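Long-range contacts in 5'-deoxynucleotidase (Pyrococcus horikoshii, PDB 2CQZ), which probably removes the phosphate from 2'-deoxyribonucleoside 5'-monophosphates as a metal-dependent, HD-domain 5'-deoxynucleotidase: residues L17-W22 with E29-A34; A34-G39 with V69-E74; E61-M66 with S117-L122; D127-I132 with E154-L159. All blocks are in the same frame, centred on the assembly; numbering follows the deposited sequence.

Contact 1: residues L17-W22 with E29-A34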
loop_
_atom_site.group_PDB
_atom_site.type_symbol
_atom_site.label_atom_id
_atom_site.label_comp_id
_atom_site.label_asym_id
_atom_site.label_seq_id
_atom_site.Cartn_x
_atom_site.Cartn_y
_atom_site.Cartn_z
ATOM N N LEU A 17 12.887 -3.143 -3.348
ATOM C CA LEU A 17 13.528 -2.331 -2.319
ATOM C C LEU A 17 13.223 -0.839 -2.496
ATOM O O LEU A 17 13.258 -0.299 -3.593
ATOM C CB LEU A 17 15.037 -2.566 -2.395
ATOM C CG LEU A 17 15.416 -4.026 -2.134
ATOM C CD1 LEU A 17 16.860 -4.334 -2.534
ATOM C CD2 LEU A 17 15.285 -4.418 -0.662
ATOM N N PRO A 18 12.882 -0.185 -1.387
ATOM C CA PRO A 18 12.543 1.237 -1.423
ATOM C C PRO A 18 13.754 2.164 -1.325
ATOM O O PRO A 18 14.783 1.801 -0.761
ATOM C CB PRO A 18 11.636 1.391 -0.211
ATOM C CG PRO A 18 12.242 0.451 0.768
ATOM C CD PRO A 18 12.504 -0.779 -0.091
ATOM N N ARG A 19 13.631 3.358 -1.892
ATOM C CA ARG A 19 14.643 4.328 -1.744
ATOM C C ARG A 19 14.412 4.904 -0.392
ATOM O O ARG A 19 13.469 5.643 -0.146
ATOM C CB ARG A 19 14.420 5.396 -2.815
ATOM C CG ARG A 19 14.736 4.868 -4.215
ATOM C CD ARG A 19 16.147 5.248 -4.700
ATOM N NE ARG A 19 16.196 6.670 -5.056
ATOM C CZ ARG A 19 17.386 7.283 -5.113
ATOM N NH1 ARG A 19 18.510 6.616 -4.896
ATOM N NH2 ARG A 19 17.428 8.583 -5.423
ATOM N N MET A 20 15.249 4.480 0.550
ATOM C CA MET A 20 15.081 4.822 1.958
ATOM C C MET A 20 14.985 6.289 2.399
ATOM O O MET A 20 14.241 6.589 3.331
ATOM C CB MET A 20 16.158 4.104 2.774
ATOM C CG MET A 20 16.188 2.579 2.564
ATOM S SD MET A 20 14.778 1.652 3.269
ATOM C CE MET A 20 15.260 1.498 4.988
ATOM N N GLY A 21 15.723 7.196 1.765
ATOM C CA GLY A 21 15.654 8.591 2.174
ATOM C C GLY A 21 14.224 9.084 2.289
ATOM O O GLY A 21 13.847 9.740 3.261
ATOM N N TRP A 22 13.419 8.751 1.283
ATOM C CA TRP A 22 12.017 9.136 1.239
ATOM C C TRP A 22 11.242 8.596 2.455
ATOM O O TRP A 22 10.482 9.334 3.081
ATOM C CB TRP A 22 11.389 8.621 -0.054
ATOM C CG TRP A 22 12.124 8.989 -1.340
ATOM C CD1 TRP A 22 12.412 8.148 -2.378
ATOM C CD2 TRP A 22 12.568 10.292 -1.754
ATOM N NE1 TRP A 22 13.001 8.838 -3.413
ATOM C CE2 TRP A 22 13.114 10.156 -3.056
ATOM C CE3 TRP A 22 12.567 11.561 -1.152
ATOM C CZ2 TRP A 22 13.647 11.249 -3.772
ATOM C CZ3 TRP A 22 13.097 12.644 -1.861
ATOM C CH2 TRP A 22 13.631 12.479 -3.154
ATOM N N GLU A 29 4.522 6.146 -0.006
ATOM C CA GLU A 29 4.740 5.132 -1.069
ATOM C C GLU A 29 5.929 5.487 -1.929
ATOM O O GLU A 29 5.769 5.846 -3.094
ATOM C CB GLU A 29 3.533 5.000 -1.984
ATOM C CG GLU A 29 2.235 4.650 -1.301
ATOM C CD GLU A 29 1.299 3.883 -2.224
ATOM O OE1 GLU A 29 0.176 3.595 -1.770
ATOM O OE2 GLU A 29 1.678 3.547 -3.379
ATOM N N PRO A 30 7.144 5.348 -1.384
ATOM C CA PRO A 30 8.383 5.673 -2.089
ATOM C C PRO A 30 8.698 4.790 -3.264
ATOM O O PRO A 30 8.346 3.617 -3.292
ATOM C CB PRO A 30 9.432 5.577 -0.990
ATOM C CG PRO A 30 8.929 4.449 -0.185
ATOM C CD PRO A 30 7.441 4.721 -0.084
ATOM N N GLU A 31 9.354 5.397 -4.241
ATOM C CA GLU A 31 9.784 4.725 -5.438
ATOM C C GLU A 31 10.708 3.594 -5.010
ATOM O O GLU A 31 11.201 3.574 -3.874
ATOM C CB GLU A 31 10.547 5.712 -6.319
ATOM C CG GLU A 31 11.549 6.578 -5.546
ATOM C CD GLU A 31 12.630 7.212 -6.437
ATOM O OE1 GLU A 31 12.569 7.061 -7.686
ATOM O OE2 GLU A 31 13.541 7.866 -5.871
ATOM N N SER A 32 10.926 2.642 -5.904
ATOM C CA SER A 32 11.838 1.562 -5.587
ATOM C C SER A 32 13.195 1.984 -6.153
ATOM O O SER A 32 13.293 2.993 -6.870
ATOM C CB SER A 32 11.385 0.244 -6.232
ATOM O OG SER A 32 11.460 0.305 -7.648
ATOM N N ILE A 33 14.233 1.221 -5.838
ATOM C CA ILE A 33 15.546 1.539 -6.363
ATOM C C ILE A 33 15.505 1.390 -7.884
ATOM O O ILE A 33 16.131 2.174 -8.598
ATOM C CB ILE A 33 16.650 0.632 -5.759
ATOM C CG1 ILE A 33 16.665 0.770 -4.235
ATOM C CG2 ILE A 33 18.004 1.027 -6.326
ATOM C CD1 ILE A 33 17.647 -0.127 -3.543
ATOM N N ALA A 34 14.760 0.400 -8.379
ATOM C CA ALA A 34 14.630 0.189 -9.829
ATOM C C ALA A 34 13.930 1.377 -10.504
ATOM O O ALA A 34 14.315 1.764 -11.606
ATOM C CB ALA A 34 13.874 -1.093 -10.120
HETATM O O HOH W 1 15.256 9.544 -6.931
#

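Contact 2: residues A34-G39 with V69-E74. With NI (nickel (II) ion), chain G.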
loop_
_atom_site.group_PDB
_atom_site.type_symbol
_atom_site.label_atom_id
_atom_site.label_comp_id
_atom_site.label_asym_id
_atom_site.label_seq_id
_atom_site.Cartn_x
_atom_site.Cartn_y
_atom_site.Cartn_z
ATOM N N ALA A 34 14.760 0.400 -8.379
ATOM C CA ALA A 34 14.630 0.189 -9.829
ATOM C C ALA A 34 13.930 1.377 -10.504
ATOM O O ALA A 34 14.315 1.764 -11.606
ATOM C CB ALA A 34 13.874 -1.093 -10.120
ATOM N N ASP A 35 12.904 1.949 -9.859
ATOM C CA ASP A 35 12.211 3.123 -10.416
ATOM C C ASP A 35 13.258 4.208 -10.636
ATOM O O ASP A 35 13.359 4.809 -11.706
ATOM C CB ASP A 35 11.175 3.687 -9.440
ATOM C CG ASP A 35 9.880 2.920 -9.441
ATOM O OD1 ASP A 35 9.424 2.547 -10.538
ATOM O OD2 ASP A 35 9.313 2.716 -8.344
ATOM N N HIS A 36 14.030 4.450 -9.583
ATOM C CA HIS A 36 15.088 5.441 -9.592
ATOM C C HIS A 36 16.076 5.181 -10.727
ATOM O O HIS A 36 16.364 6.077 -11.523
ATOM C CB HIS A 36 15.805 5.420 -8.236
ATOM C CG HIS A 36 17.057 6.237 -8.199
ATOM N ND1 HIS A 36 17.090 7.567 -8.557
ATOM C CD2 HIS A 36 18.332 5.901 -7.885
ATOM C CE1 HIS A 36 18.329 8.014 -8.471
ATOM N NE2 HIS A 36 19.101 7.024 -8.066
ATOM N N SER A 37 16.582 3.952 -10.809
ATOM C CA SER A 37 17.553 3.597 -11.841
ATOM C C SER A 37 16.999 3.833 -13.229
ATOM O O SER A 37 17.727 4.264 -14.126
ATOM C CB SER A 37 18.002 2.134 -11.687
ATOM O OG SER A 37 18.732 1.940 -10.479
ATOM N N PHE A 38 15.714 3.551 -13.426
ATOM C CA PHE A 38 15.178 3.786 -14.747
ATOM C C PHE A 38 15.252 5.266 -15.077
ATOM O O PHE A 38 15.634 5.667 -16.167
ATOM C CB PHE A 38 13.722 3.322 -14.764
ATOM C CG PHE A 38 13.067 3.772 -16.037
ATOM C CD1 PHE A 38 12.138 4.804 -16.004
ATOM C CD2 PHE A 38 13.434 3.198 -17.243
ATOM C CE1 PHE A 38 11.583 5.269 -17.188
ATOM C CE2 PHE A 38 12.873 3.670 -18.427
ATOM C CZ PHE A 38 11.950 4.708 -18.404
ATOM N N GLY A 39 14.898 6.113 -14.114
ATOM C CA GLY A 39 14.979 7.544 -14.319
ATOM C C GLY A 39 16.394 7.982 -14.652
ATOM O O GLY A 39 16.617 8.717 -15.622
ATOM N N VAL A 69 23.880 0.191 -14.089
ATOM C CA VAL A 69 24.598 -0.531 -13.054
ATOM C C VAL A 69 24.963 0.257 -11.785
ATOM O O VAL A 69 25.220 -0.342 -10.731
ATOM C CB VAL A 69 25.876 -1.145 -13.684
ATOM C CG1 VAL A 69 26.757 -1.765 -12.624
ATOM C CG2 VAL A 69 25.481 -2.197 -14.721
ATOM N N HIS A 70 24.936 1.586 -11.864
ATOM C CA HIS A 70 25.338 2.410 -10.733
ATOM C C HIS A 70 24.833 2.062 -9.333
ATOM O O HIS A 70 25.599 2.186 -8.374
ATOM C CB HIS A 70 25.114 3.904 -11.037
ATOM C CG HIS A 70 23.771 4.436 -10.636
ATOM N ND1 HIS A 70 22.617 4.170 -11.343
ATOM C CD2 HIS A 70 23.405 5.246 -9.613
ATOM C CE1 HIS A 70 21.600 4.793 -10.774
ATOM N NE2 HIS A 70 22.051 5.451 -9.723
ATOM N N ASP A 71 23.586 1.625 -9.172
ATOM C CA ASP A 71 23.142 1.276 -7.820
ATOM C C ASP A 71 22.936 -0.203 -7.635
ATOM O O ASP A 71 22.341 -0.628 -6.650
ATOM C CB ASP A 71 21.834 1.949 -7.448
ATOM C CG ASP A 71 22.011 3.366 -7.015
ATOM O OD1 ASP A 71 22.809 3.649 -6.089
ATOM O OD2 ASP A 71 21.320 4.199 -7.613
ATOM N N LEU A 72 23.434 -0.985 -8.579
ATOM C CA LEU A 72 23.284 -2.436 -8.549
ATOM C C LEU A 72 23.690 -3.154 -7.259
ATOM O O LEU A 72 23.110 -4.187 -6.931
ATOM C CB LEU A 72 24.055 -3.047 -9.715
ATOM C CG LEU A 72 23.365 -4.182 -10.474
ATOM C CD1 LEU A 72 22.067 -3.664 -11.110
ATOM C CD2 LEU A 72 24.302 -4.708 -11.548
ATOM N N ALA A 73 24.675 -2.626 -6.534
ATOM C CA ALA A 73 25.126 -3.271 -5.298
ATOM C C ALA A 73 24.058 -3.248 -4.236
ATOM O O ALA A 73 24.118 -4.001 -3.247
ATOM C CB ALA A 73 26.376 -2.589 -4.763
ATOM N N GLU A 74 23.080 -2.368 -4.432
ATOM C CA GLU A 74 22.004 -2.242 -3.466
ATOM C C GLU A 74 21.068 -3.445 -3.501
ATOM O O GLU A 74 20.327 -3.677 -2.544
ATOM C CB GLU A 74 21.254 -0.930 -3.682
ATOM C CG GLU A 74 22.154 0.284 -3.528
ATOM C CD GLU A 74 21.399 1.612 -3.458
ATOM O OE1 GLU A 74 20.224 1.675 -3.889
ATOM O OE2 GLU A 74 21.999 2.607 -2.978
HETATM NI NI NI G . 21.263 6.482 -7.680
HETATM O O HOH W 2 21.226 0.936 -10.914
#

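Contact 3: residues E61-M66 with S117-L122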
loop_
_atom_site.group_PDB
_atom_site.type_symbol
_atom_site.label_atom_id
_atom_site.label_comp_id
_atom_site.label_asym_id
_atom_site.label_seq_id
_atom_site.Cartn_x
_atom_site.Cartn_y
_atom_site.Cartn_z
ATOM N N GLU A 61 27.243 4.526 -24.999
ATOM C CA GLU A 61 27.109 3.144 -24.567
ATOM C C GLU A 61 27.588 3.005 -23.134
ATOM O O GLU A 61 26.875 2.459 -22.288
ATOM C CB GLU A 61 27.908 2.198 -25.457
ATOM C CG GLU A 61 27.595 0.728 -25.184
ATOM C CD GLU A 61 28.397 -0.213 -26.053
ATOM O OE1 GLU A 61 28.393 -0.035 -27.296
ATOM O OE2 GLU A 61 29.024 -1.134 -25.486
ATOM N N LYS A 62 28.788 3.508 -22.854
ATOM C CA LYS A 62 29.321 3.416 -21.501
ATOM C C LYS A 62 28.447 4.132 -20.487
ATOM O O LYS A 62 28.215 3.627 -19.389
ATOM C CB LYS A 62 30.727 3.990 -21.406
ATOM C CG LYS A 62 31.368 3.628 -20.079
ATOM C CD LYS A 62 32.481 4.564 -19.701
ATOM C CE LYS A 62 33.677 4.460 -20.626
ATOM N NZ LYS A 62 34.695 5.461 -20.184
ATOM N N ALA A 63 27.963 5.315 -20.845
ATOM C CA ALA A 63 27.110 6.074 -19.935
ATOM C C ALA A 63 25.833 5.309 -19.580
ATOM O O ALA A 63 25.453 5.233 -18.405
ATOM C CB ALA A 63 26.752 7.418 -20.550
ATOM N N LEU A 64 25.171 4.748 -20.592
ATOM C CA LEU A 64 23.939 4.012 -20.353
ATOM C C LEU A 64 24.168 2.776 -19.495
ATOM O O LEU A 64 23.356 2.470 -18.627
ATOM C CB LEU A 64 23.268 3.641 -21.679
ATOM C CG LEU A 64 22.687 4.825 -22.467
ATOM C CD1 LEU A 64 22.023 4.312 -23.731
ATOM C CD2 LEU A 64 21.672 5.592 -21.613
ATOM N N LYS A 65 25.269 2.065 -19.719
ATOM C CA LYS A 65 25.555 0.888 -18.902
ATOM C C LYS A 65 25.849 1.348 -17.488
ATOM O O LYS A 65 25.389 0.752 -16.518
ATOM C CB LYS A 65 26.762 0.113 -19.432
ATOM C CG LYS A 65 26.530 -0.635 -20.730
ATOM C CD LYS A 65 27.797 -1.377 -21.122
ATOM C CE LYS A 65 27.649 -2.064 -22.465
ATOM N NZ LYS A 65 28.840 -2.902 -22.778
ATOM N N MET A 66 26.617 2.424 -17.380
ATOM C CA MET A 66 26.994 2.974 -16.081
ATOM C C MET A 66 25.762 3.436 -15.302
ATOM O O MET A 66 25.702 3.313 -14.080
ATOM C CB MET A 66 27.965 4.134 -16.287
ATOM C CG MET A 66 28.707 4.578 -15.049
ATOM S SD MET A 66 29.882 5.900 -15.456
ATOM C CE MET A 66 31.251 4.942 -16.196
ATOM N N SER A 117 35.628 11.102 -15.564
ATOM C CA SER A 117 35.299 11.066 -16.984
ATOM C C SER A 117 33.956 11.725 -17.277
ATOM O O SER A 117 33.115 11.864 -16.391
ATOM C CB SER A 117 35.281 9.616 -17.488
ATOM O OG SER A 117 34.140 8.909 -17.023
ATOM N N PRO A 118 33.742 12.148 -18.528
ATOM C CA PRO A 118 32.493 12.795 -18.945
ATOM C C PRO A 118 31.291 11.895 -18.651
ATOM O O PRO A 118 30.269 12.352 -18.145
ATOM C CB PRO A 118 32.694 12.997 -20.444
ATOM C CG PRO A 118 34.161 13.132 -20.565
ATOM C CD PRO A 118 34.678 12.060 -19.657
ATOM N N GLU A 119 31.424 10.608 -18.967
ATOM C CA GLU A 119 30.346 9.666 -18.733
ATOM C C GLU A 119 30.019 9.566 -17.253
ATOM O O GLU A 119 28.844 9.628 -16.865
ATOM C CB GLU A 119 30.714 8.279 -19.266
ATOM C CG GLU A 119 30.969 8.215 -20.768
ATOM C CD GLU A 119 32.198 9.000 -21.178
ATOM O OE1 GLU A 119 33.187 9.001 -20.409
ATOM O OE2 GLU A 119 32.183 9.605 -22.270
ATOM N N ALA A 120 31.057 9.409 -16.427
ATOM C CA ALA A 120 30.880 9.281 -14.978
ATOM C C ALA A 120 30.182 10.480 -14.366
ATOM O O ALA A 120 29.386 10.336 -13.437
ATOM C CB ALA A 120 32.228 9.068 -14.292
ATOM N N GLN A 121 30.479 11.668 -14.880
ATOM C CA GLN A 121 29.856 12.878 -14.355
ATOM C C GLN A 121 28.425 12.992 -14.831
ATOM O O GLN A 121 27.553 13.433 -14.085
ATOM C CB GLN A 121 30.658 14.111 -14.767
ATOM C CG GLN A 121 31.732 14.481 -13.751
ATOM C CD GLN A 121 32.668 15.568 -14.243
ATOM O OE1 GLN A 121 32.275 16.466 -14.999
ATOM N NE2 GLN A 121 33.917 15.506 -13.795
ATOM N N LEU A 122 28.190 12.580 -16.072
ATOM C CA LEU A 122 26.859 12.598 -16.659
ATOM C C LEU A 122 25.896 11.738 -15.831
ATOM O O LEU A 122 24.782 12.160 -15.498
ATOM C CB LEU A 122 26.919 12.048 -18.082
ATOM C CG LEU A 122 25.570 11.839 -18.776
ATOM C CD1 LEU A 122 24.863 13.175 -18.889
ATOM C CD2 LEU A 122 25.778 11.220 -20.156
#

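Contact 4: residues D127-I132 with E154-L159. With NI (nickel (II) ion), chain G.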
loop_
_atom_site.group_PDB
_atom_site.type_symbol
_atom_site.label_atom_id
_atom_site.label_comp_id
_atom_site.label_asym_id
_atom_site.label_seq_id
_atom_site.Cartn_x
_atom_site.Cartn_y
_atom_site.Cartn_z
ATOM N N ASP A 127 21.743 11.049 -11.872
ATOM C CA ASP A 127 21.372 10.511 -10.584
ATOM C C ASP A 127 20.769 11.568 -9.687
ATOM O O ASP A 127 19.779 11.330 -9.001
ATOM C CB ASP A 127 22.575 9.956 -9.866
ATOM C CG ASP A 127 22.195 9.317 -8.574
ATOM O OD1 ASP A 127 21.454 8.316 -8.631
ATOM O OD2 ASP A 127 22.613 9.818 -7.514
ATOM N N LYS A 128 21.400 12.734 -9.676
ATOM C CA LYS A 128 20.948 13.834 -8.843
ATOM C C LYS A 128 19.681 14.493 -9.367
ATOM O O LYS A 128 18.820 14.899 -8.591
ATOM C CB LYS A 128 22.067 14.867 -8.699
ATOM C CG LYS A 128 23.197 14.398 -7.803
ATOM C CD LYS A 128 24.352 15.400 -7.795
ATOM C CE LYS A 128 25.515 14.904 -6.944
ATOM N NZ LYS A 128 25.096 14.608 -5.548
ATOM N N LEU A 129 19.564 14.600 -10.683
ATOM C CA LEU A 129 18.380 15.212 -11.256
ATOM C C LEU A 129 17.125 14.384 -10.972
ATOM O O LEU A 129 16.090 14.931 -10.581
ATOM C CB LEU A 129 18.561 15.433 -12.759
ATOM C CG LEU A 129 19.407 16.649 -13.148
ATOM C CD1 LEU A 129 19.465 16.747 -14.662
ATOM C CD2 LEU A 129 18.806 17.916 -12.563
ATOM N N ASP A 130 17.210 13.071 -11.150
ATOM C CA ASP A 130 16.067 12.214 -10.881
ATOM C C ASP A 130 15.652 12.468 -9.441
ATOM O O ASP A 130 14.469 12.646 -9.141
ATOM C CB ASP A 130 16.455 10.740 -11.043
ATOM C CG ASP A 130 15.316 9.791 -10.717
ATOM O OD1 ASP A 130 14.444 9.587 -11.589
ATOM O OD2 ASP A 130 15.291 9.253 -9.589
ATOM N N MET A 131 16.630 12.495 -8.543
ATOM C CA MET A 131 16.314 12.715 -7.138
ATOM C C MET A 131 15.628 14.057 -6.870
ATOM O O MET A 131 14.605 14.112 -6.190
ATOM C CB MET A 131 17.571 12.606 -6.277
ATOM C CG MET A 131 17.306 12.858 -4.803
ATOM S SD MET A 131 18.797 12.698 -3.814
ATOM C CE MET A 131 19.567 14.243 -4.244
ATOM N N ILE A 132 16.195 15.138 -7.395
ATOM C CA ILE A 132 15.622 16.462 -7.197
ATOM C C ILE A 132 14.197 16.483 -7.754
ATOM O O ILE A 132 13.251 16.880 -7.068
ATOM C CB ILE A 132 16.503 17.538 -7.885
ATOM C CG1 ILE A 132 17.905 17.503 -7.268
ATOM C CG2 ILE A 132 15.896 18.932 -7.705
ATOM C CD1 ILE A 132 18.946 18.254 -8.057
ATOM N N GLU A 154 23.558 22.392 -6.326
ATOM C CA GLU A 154 24.878 22.963 -6.079
ATOM C C GLU A 154 25.924 21.887 -6.318
ATOM O O GLU A 154 26.943 22.140 -6.965
ATOM C CB GLU A 154 24.997 23.478 -4.640
ATOM C CG GLU A 154 24.094 24.665 -4.335
ATOM C CD GLU A 154 24.232 25.768 -5.366
ATOM O OE1 GLU A 154 25.347 26.325 -5.497
ATOM O OE2 GLU A 154 23.229 26.073 -6.052
ATOM N N GLU A 155 25.656 20.686 -5.805
ATOM C CA GLU A 155 26.577 19.563 -5.962
ATOM C C GLU A 155 26.825 19.287 -7.448
ATOM O O GLU A 155 27.916 18.873 -7.838
ATOM C CB GLU A 155 26.020 18.309 -5.272
ATOM C CG GLU A 155 25.430 18.565 -3.889
ATOM C CD GLU A 155 25.057 17.283 -3.157
ATOM O OE1 GLU A 155 25.960 16.670 -2.545
ATOM O OE2 GLU A 155 23.866 16.881 -3.198
ATOM N N ILE A 156 25.812 19.533 -8.273
ATOM C CA ILE A 156 25.921 19.322 -9.709
ATOM C C ILE A 156 26.803 20.393 -10.335
ATOM O O ILE A 156 27.603 20.105 -11.226
ATOM C CB ILE A 156 24.531 19.371 -10.386
ATOM C CG1 ILE A 156 23.699 18.168 -9.938
ATOM C CG2 ILE A 156 24.678 19.422 -11.904
ATOM C CD1 ILE A 156 22.288 18.126 -10.525
ATOM N N LYS A 157 26.655 21.633 -9.866
ATOM C CA LYS A 157 27.443 22.754 -10.394
ATOM C C LYS A 157 28.953 22.515 -10.213
ATOM O O LYS A 157 29.760 22.975 -11.021
ATOM C CB LYS A 157 27.050 24.063 -9.695
ATOM C CG LYS A 157 25.552 24.369 -9.646
ATOM C CD LYS A 157 25.053 24.981 -10.935
ATOM C CE LYS A 157 23.736 25.708 -10.717
ATOM N NZ LYS A 157 23.232 26.284 -12.002
ATOM N N ARG A 158 29.327 21.798 -9.153
ATOM C CA ARG A 158 30.732 21.495 -8.864
ATOM C C ARG A 158 31.377 20.563 -9.884
ATOM O O ARG A 158 32.582 20.319 -9.835
ATOM C CB ARG A 158 30.861 20.846 -7.486
ATOM C CG ARG A 158 31.114 21.799 -6.357
ATOM C CD ARG A 158 31.244 21.050 -5.036
ATOM N NE ARG A 158 29.937 20.677 -4.494
ATOM C CZ ARG A 158 29.752 20.068 -3.324
ATOM N NH1 ARG A 158 30.797 19.755 -2.563
ATOM N NH2 ARG A 158 28.521 19.786 -2.910
ATOM N N LEU A 159 30.578 20.030 -10.798
ATOM C CA LEU A 159 31.102 19.109 -11.795
ATOM C C LEU A 159 31.346 19.837 -13.109
ATOM O O LEU A 159 30.493 20.582 -13.592
ATOM C CB LEU A 159 30.124 17.939 -11.991
ATOM C CG LEU A 159 29.797 17.093 -10.748
ATOM C CD1 LEU A 159 28.780 16.011 -11.098
ATOM C CD2 LEU A 159 31.065 16.462 -10.207
HETATM NI NI NI G . 21.263 6.482 -7.680
#

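Contact 1: residues L17-W22 with E29-A34
Two side chains from 17-22 converge on a single carboxylate oxygen, Glu31 OE2, and reach it from different directions. The indole of Trp22 presents its edge: NE1 gives a nearly straight bond to OE2 (2.7 Å, 170°), which lies in the ring plane and is met on the anti side of the carboxylate. Arg19 instead comes from above the carboxylate, NE to OE2 at 3.0 Å, with the guanidinium and carboxylate planes 81° apart, making a salt bridge in which OE2 sits in the guanidinium plane. A water spans Arg19 NH2 and the same oxygen. Glu31 CG stands between the backbone N and carbonyl carbon (chi1 44°), and the chain then runs out extended to the indole. These residues belong to the HD domain, where the loop 29-32 leads into helix 33-53; the side chain of Arg19 also touches the metal ligand His36. The backbones themselves form a single beta bridge at Pro18 and Ser32, with Arg19 N bonded to Glu31 O and Ile33 N to Leu17 O. A glutamine in place of Glu31 would probably leave the Arg19 charge without its mate. Further along, Pro30 CB packs 3.7 Å from Trp22 CB.

Contact 2: residues A34-G39 with V69-E74
The imidazoles of His36 and His70 meet obliquely, their planes 69° apart and their centroids 5.6 Å from each other. At the edge of the His36 ring, in its plane, lies Asp71 OD2, 3.4 Å from His36 CD2; at the edge of the His70 ring, likewise in plane, lies His36 NE2. One face of His70 carries the CB of its own neighbour Asp71, over the ring centre. What gathers these groups is a nickel ion, bound by His36 NE2 at 2.3 Å, His70 NE2 at 2.4 Å and Asp71 OD2 at 2.3 Å. Asp127 supplies a fourth protein ligand, completing the H...HD...D set of the HD domain, whose name comes from the adjacent histidine and aspartate, here on the 69-74 loop; the first histidine is on helix 33-53. His36 swings CG away from its backbone N (chi1 170°), carrying the ring from the helix to the metal. Its other nitrogen, ND1, is hydrogen-bonded to Asp130, and His70 ND1 to the carbonyl of Ala67; these second-shell bonds fix how both rings are turned. Away from the metal, a water links Ser37 OG (2.7 Å) with Asp71 N (3.0 Å), joining helix and loop where their CA atoms are nearest.

Contact 3: residues E61-M66 with S117-L122
Glu119, which has the most surface buried here, lies over the 62-63 turn of helix 60-69. Its CB and CG pack against the aliphatic part of Lys62, each 4.1 Å from Lys62 CD, and the bend at chi2 (66°) then turns the carboxylate toward NZ, while the two side chains cross at about a right angle. Their charged ends are only loosely paired: Lys62 NZ stands 3.9 Å from Glu119 OE1, a long salt bridge. Each has another partner, Glu111 for the lysine and the backbone N of Asp59 for Glu119 OE2, so the carboxylate also ties its helix to the residue just before helix 60-69.

Met66 contributes the next largest share. With CG anti to the backbone N (chi1 -165°), an extended chi2 carries SD to the first turn of the opposing helix, 3.6 Å from Ala120 CA; only CE turns aside at chi3. Ala63 covers almost as much: its methyl group is 3.9 Å from Leu122 CD2, and the small side chain lets the backbones close to 5.0 Å between the CA atoms of Ala63 and Glu119. Ser117 OG caps the start of helix 118-140 by accepting from Ala120 N.

The helical segments run in the same general sense, 38° apart with their axes 9.0 Å from each other, as plain helix-helix packing in the all-helical core of an HD domain.

Contact 4: residues D127-I132 with E154-L159
Lys128 places CG opposite its carbonyl carbon (chi1 -73°) and runs out extended until chi4 (-57°), where the chain turns NZ toward Glu155. The straight part slides past Ile156 in the opposite direction, with Lys128 CD 3.6 Å from Ile156 CG1 and Lys128 CB 3.7 Å from Ile156 CD1. At the bend NZ forms a salt bridge with Glu155 OE2 at 3.5 Å, the two side chains crossing at about a right angle. Were this lysine cut back to alanine, Glu155 is likely to lose its charged partner here and one flank of Ile156 its cover. The contact joins two helices of the HD domain, 118-140 and 152-157. On the first of them Asp127 binds the nickel through OD1 (2.1 Å), taking no part in the packing on 154-159, while the next residue, Lys128, faces that segment. The apolar part of the contact centres on Ile156: its CD1 meets Leu129 CD2 at 4.0 Å, crossing that side chain, and touches Ile132 CD1 tip to tip at 4.2 Å. Leu169 of helix 166-173 also packs on Ile156, and Val172 of the same helix on Leu129. On helix 118-140, Asp130 makes a salt bridge with Lys15 of a neighbouring subunit.

From the N terminus, contact 1 closes the shortest loop, folding 29-34, the entry to helix 33-53, back onto 17-22. Contact 2 shares Ala34 with it and spans 29 residues to fasten the start of that helix to the loop after helix 60-69. Before that span ends, 61-66 opens contact 3, so contacts 2 and 3 cross along the chain; contact 3 closes only at the head of helix 118-140. The same helix then carries contact 4, which follows in series and ties it to helix 152-157. In space contacts 2 and 4 share the nickel, whereas contacts 1 and 3 lie on opposite sides of the chain's centre, about 23 Å apart between centres.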